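Local coordinates for protein eEF1A lysine and N-terminal methyltransferase (Homo sapiens, PDB 5WCJ) that methylates elongation factor 1-alpha at two sites, its N terminus being the target of the C-terminal Rossmann-like domain modelled here with S-adenosyl-L-homocysteine, at residues 98-101 against 102-105; 146-149 against 150-153. All coordinates share one frame; numbering follows the deposited sequence.

Contact 1 (98-101 against 102-105). With SAH (S-adenosyl-L-homocysteine), chain F.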
loop_
_atom_site.group_PDB
_atom_site.type_symbol
_atom_site.label_atom_id
_atom_site.label_comp_id
_atom_site.label_asym_id
_atom_site.label_seq_id
_atom_site.Cartn_x
_atom_site.Cartn_y
_atom_site.Cartn_z
ATOM N N ILE A 98 11.127 11.295 3.981
ATOM C CA ILE A 98 12.389 10.597 3.827
ATOM C C ILE A 98 12.745 10.029 5.194
ATOM O O ILE A 98 13.074 10.776 6.098
ATOM C CB ILE A 98 13.510 11.491 3.260
ATOM C CG1 ILE A 98 13.110 12.034 1.877
ATOM C CG2 ILE A 98 14.811 10.701 3.128
ATOM C CD1 ILE A 98 12.792 10.953 0.835
ATOM N N ALA A 99 12.635 8.707 5.310
ATOM C CA ALA A 99 12.783 7.988 6.572
ATOM C C ALA A 99 12.808 6.493 6.301
ATOM O O ALA A 99 12.324 6.005 5.250
ATOM C CB ALA A 99 11.642 8.334 7.522
ATOM N N ASP A 100 13.390 5.754 7.239
ATOM C CA ASP A 100 13.237 4.306 7.278
ATOM C C ASP A 100 11.784 4.069 7.657
ATOM O O ASP A 100 11.310 4.623 8.640
ATOM C CB ASP A 100 14.178 3.749 8.357
ATOM C CG ASP A 100 14.223 2.237 8.411
ATOM O OD1 ASP A 100 13.273 1.506 7.981
ATOM O OD2 ASP A 100 15.251 1.758 8.950
ATOM N N GLY A 101 11.051 3.272 6.881
ATOM C CA GLY A 101 9.647 2.959 7.224
ATOM C C GLY A 101 9.458 2.363 8.639
ATOM O O GLY A 101 8.431 2.565 9.255
ATOM N N LEU A 102 10.439 1.613 9.118
ATOM C CA LEU A 102 10.387 1.040 10.483
ATOM C C LEU A 102 10.315 2.136 11.545
ATOM O O LEU A 102 9.380 2.162 12.370
ATOM C CB LEU A 102 11.570 0.129 10.716
ATOM C CG LEU A 102 11.610 -1.133 9.880
ATOM C CD1 LEU A 102 13.013 -1.652 9.875
ATOM C CD2 LEU A 102 10.583 -2.177 10.309
ATOM N N ASP A 103 11.214 3.112 11.415
ATOM C CA ASP A 103 11.243 4.275 12.318
ATOM C C ASP A 103 9.983 5.098 12.190
ATOM O O ASP A 103 9.384 5.485 13.184
ATOM C CB ASP A 103 12.454 5.177 12.021
ATOM C CG ASP A 103 13.786 4.485 12.219
ATOM O OD1 ASP A 103 13.903 3.624 13.123
ATOM O OD2 ASP A 103 14.750 4.817 11.468
ATOM N N TYR A 104 9.532 5.324 10.945
ATOM C CA TYR A 104 8.373 6.143 10.705
ATOM C C TYR A 104 7.105 5.541 11.282
ATOM O O TYR A 104 6.324 6.232 11.947
ATOM C CB TYR A 104 8.192 6.358 9.182
ATOM C CG TYR A 104 7.193 7.426 8.867
ATOM C CD1 TYR A 104 7.577 8.769 8.890
ATOM C CD2 TYR A 104 5.879 7.120 8.557
ATOM C CE1 TYR A 104 6.676 9.768 8.621
ATOM C CE2 TYR A 104 4.956 8.132 8.280
ATOM C CZ TYR A 104 5.384 9.446 8.311
ATOM O OH TYR A 104 4.539 10.473 8.040
ATOM N N ILE A 105 6.883 4.248 11.041
ATOM C CA ILE A 105 5.679 3.601 11.588
ATOM C C ILE A 105 5.750 3.528 13.143
ATOM O O ILE A 105 4.738 3.733 13.809
ATOM C CB ILE A 105 5.466 2.228 10.936
ATOM C CG1 ILE A 105 4.970 2.458 9.495
ATOM C CG2 ILE A 105 4.503 1.357 11.720
ATOM C CD1 ILE A 105 4.988 1.218 8.626
HETATM C CG SAH F . 9.892 -0.616 -5.249
HETATM S SD SAH F . 11.654 -0.234 -5.036
HETATM C "C5'" SAH F . 11.928 -0.484 -3.263
HETATM C "C4'" SAH F . 11.926 0.868 -2.579
HETATM O "O4'" SAH F . 12.012 0.661 -1.148
HETATM C "C3'" SAH F . 13.129 1.749 -2.965
HETATM O "O3'" SAH F . 12.685 3.067 -3.271
HETATM C "C2'" SAH F . 13.985 1.734 -1.693
HETATM O "O2'" SAH F . 14.769 2.897 -1.450
HETATM C "C1'" SAH F . 12.883 1.650 -0.647
HETATM N N9 SAH F . 13.313 1.224 0.682
HETATM C C8 SAH F . 14.241 0.261 0.987
HETATM N N7 SAH F . 14.370 0.032 2.272
HETATM C C5 SAH F . 13.464 0.904 2.852
HETATM C C6 SAH F . 13.100 1.143 4.187
HETATM N N6 SAH F . 13.632 0.473 5.243
HETATM N N1 SAH F . 12.172 2.092 4.424
HETATM C C2 SAH F . 11.647 2.764 3.386
HETATM N N3 SAH F . 11.897 2.612 2.082
HETATM C C4 SAH F . 12.816 1.656 1.880
HETATM O O HOH W 1 14.518 6.946 9.657
HETATM O O HOH W 2 17.049 3.313 10.371
#
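Asp100 caps helix 101-109 by accepting from Leu102 N, and this N-cap at the carboxyl end of strand 94-98 is also the adenine-binding turn of a Rossmann-like methyltransferase. Along the Asp100 side chain, CB comes first and lies 3.3 Å from Asp103 OD2, the two side chains crossing at about a right angle. CG stands anti to the backbone N (chi1 -174°), which places the carboxylate between Leu102 N and the adenine amino group. There Asp100 OD1 takes two donors: Leu102 N at 3.1 Å, arriving from above the carboxylate plane, and N6 of SAH at 2.9 Å. The other oxygen, Asp100 OD2, faces Asp103 OD2 at 4.0 Å; a water donates to both, which should ease the repulsion between the two carboxylates. A second water accepts from Asp100 N and donates to Asp103 OD2. Behind the cap, the first helical turn closes with Tyr104 N bonded to Asp100 O and Ile105 N to Gly101 O, while Ala99 CB packs on Tyr104 CB. Glu73 and Gly52 hold SAH at other points. The adenine is held at two neighbouring positions, N6 and N1, and the second bond is almost straight: Gly101 N donates to SAH N1 at 2.9 Å and 178°.

Contact 2 (146-149 against 150-153)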
loop_
_atom_site.group_PDB
_atom_site.type_symbol
_atom_site.label_atom_id
_atom_site.label_comp_id
_atom_site.label_asym_id
_atom_site.label_seq_id
_atom_site.Cartn_x
_atom_site.Cartn_y
_atom_site.Cartn_z
ATOM N N PHE A 146 6.755 -5.535 15.466
ATOM C CA PHE A 146 6.515 -4.448 14.480
ATOM C C PHE A 146 5.120 -4.535 13.837
ATOM O O PHE A 146 4.445 -3.529 13.679
ATOM C CB PHE A 146 7.619 -4.413 13.417
ATOM C CG PHE A 146 7.481 -3.260 12.487
ATOM C CD1 PHE A 146 7.749 -1.968 12.907
ATOM C CD2 PHE A 146 6.966 -3.465 11.221
ATOM C CE1 PHE A 146 7.558 -0.880 12.055
ATOM C CE2 PHE A 146 6.763 -2.388 10.362
ATOM C CZ PHE A 146 7.053 -1.105 10.778
ATOM N N LEU A 147 4.676 -5.736 13.514
ATOM C CA LEU A 147 3.341 -5.948 12.929
ATOM C C LEU A 147 2.224 -5.461 13.831
ATOM O O LEU A 147 1.206 -4.974 13.335
ATOM C CB LEU A 147 3.121 -7.417 12.530
ATOM C CG LEU A 147 3.895 -7.945 11.311
ATOM C CD1 LEU A 147 3.615 -9.418 11.071
ATOM C CD2 LEU A 147 3.587 -7.142 10.064
ATOM N N GLN A 148 2.427 -5.544 15.150
ATOM C CA GLN A 148 1.499 -4.916 16.103
ATOM C C GLN A 148 1.425 -3.388 15.956
ATOM O O GLN A 148 0.352 -2.792 16.120
ATOM C CB GLN A 148 1.864 -5.294 17.556
ATOM C CG GLN A 148 1.677 -6.780 17.904
ATOM C CD GLN A 148 0.221 -7.246 17.918
ATOM O OE1 GLN A 148 -0.698 -6.454 18.047
ATOM N NE2 GLN A 148 0.018 -8.550 17.791
ATOM N N LYS A 149 2.545 -2.745 15.636
ATOM C CA LYS A 149 2.559 -1.294 15.379
ATOM C C LYS A 149 1.772 -0.981 14.113
ATOM O O LYS A 149 1.025 0.000 14.086
ATOM C CB LYS A 149 3.982 -0.743 15.248
ATOM C CG LYS A 149 4.854 -0.991 16.472
ATOM C CD LYS A 149 4.179 -0.491 17.743
ATOM C CE LYS A 149 5.166 -0.466 18.907
ATOM N NZ LYS A 149 4.419 -0.270 20.180
ATOM N N VAL A 150 1.919 -1.834 13.092
ATOM C CA VAL A 150 1.168 -1.671 11.827
ATOM C C VAL A 150 -0.334 -1.803 12.103
ATOM O O VAL A 150 -1.145 -0.974 11.686
ATOM C CB VAL A 150 1.629 -2.675 10.751
ATOM C CG1 VAL A 150 0.782 -2.582 9.494
ATOM C CG2 VAL A 150 3.112 -2.476 10.411
ATOM N N LYS A 151 -0.709 -2.839 12.821
ATOM C CA LYS A 151 -2.109 -3.033 13.163
ATOM C C LYS A 151 -2.682 -1.828 13.890
ATOM O O LYS A 151 -3.831 -1.453 13.654
ATOM C CB LYS A 151 -2.261 -4.303 14.015
ATOM C CG LYS A 151 -3.666 -4.530 14.581
ATOM C CD LYS A 151 -3.697 -5.737 15.510
ATOM C CE LYS A 151 -4.910 -5.675 16.431
ATOM N NZ LYS A 151 -5.134 -6.983 17.116
ATOM N N SER A 152 -1.888 -1.215 14.766
ATOM C CA SER A 152 -2.367 -0.097 15.581
ATOM C C SER A 152 -2.678 1.171 14.756
ATOM O O SER A 152 -3.436 2.015 15.227
ATOM C CB SER A 152 -1.408 0.205 16.759
ATOM O OG SER A 152 -0.299 0.990 16.360
ATOM N N ILE A 153 -2.127 1.296 13.535
ATOM C CA ILE A 153 -2.412 2.431 12.675
ATOM C C ILE A 153 -3.283 2.115 11.479
ATOM O O ILE A 153 -3.378 2.933 10.564
ATOM C CB ILE A 153 -1.137 3.193 12.236
ATOM C CG1 ILE A 153 -0.121 2.298 11.496
ATOM C CG2 ILE A 153 -0.508 3.864 13.459
ATOM C CD1 ILE A 153 0.899 3.098 10.702
#
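This is a local contact within one helix, the last two turns of 144-152 and the residue that leaves it, on the flank of the Rossmann-like sheet. Phe146 and Val150, one turn apart, pack obliquely on the buried side: CG2 of Val150 lies 3.7 Å from CE2 of Phe146. With CG1 anti to the backbone N (chi1 175°), Val150 has its other methyl, CG2, beside that N, close to both the ring and Phe146 O. The same pair is joined through the backbone, Val150 N donating to Phe146 O at 3.1 Å. Lys151 N to Leu147 O and Ser152 N to Gln148 O continue the helical pattern.

On the solvent side Gln148 and Lys151 run side by side in the same direction, OE1 of Gln148 lying 4.0 Å from CD of Lys151. Near the carboxyl end of the helix, Lys149 O gathers further donors. Ser152 OG, placed between its own backbone N and carbonyl carbon (chi1 81°), turns back to donate to Lys149 O at 2.8 Å. Ile153 N reaches Lys149 O by a weak bond of 3.5 Å, so the hydroxyl bond is the shorter of these two.

Ser152 O accepts from Arg115 NE, and Ile153 pairs through its backbone with Tyr118. Val150 rests on Ile121 and Phe123 of strand 118-123 and on Phe160 of strand 158-164, while Leu147 leans on helix 169-182 and Phe146 on helix 101-109.

Overall arrangement
Contact 1 comes first along the chain, at the start of helix 101-109, and contact 2 follows on the end of helix 144-152; their centres are 13 Å apart. The two helices meet directly through Ile105 and Phe146: Ile105 CG2 lies 3.7 Å from Phe146 CZ and 4.1 Å from both Lys149 CB and Ile153 CD1. Leu102 O approaches Phe146 CE1 at 3.6 Å. Only contact 1 touches SAH, supplying Ala99, Asp100 and Gly101 to the pocket; Phe146 has its side chain about 9 Å from the ligand. Helix 144-152 thus flanks helix 101-109, whose N-terminal end binds the adenine, and connects it through the apolar interior to the central strands 118-123 and 158-164.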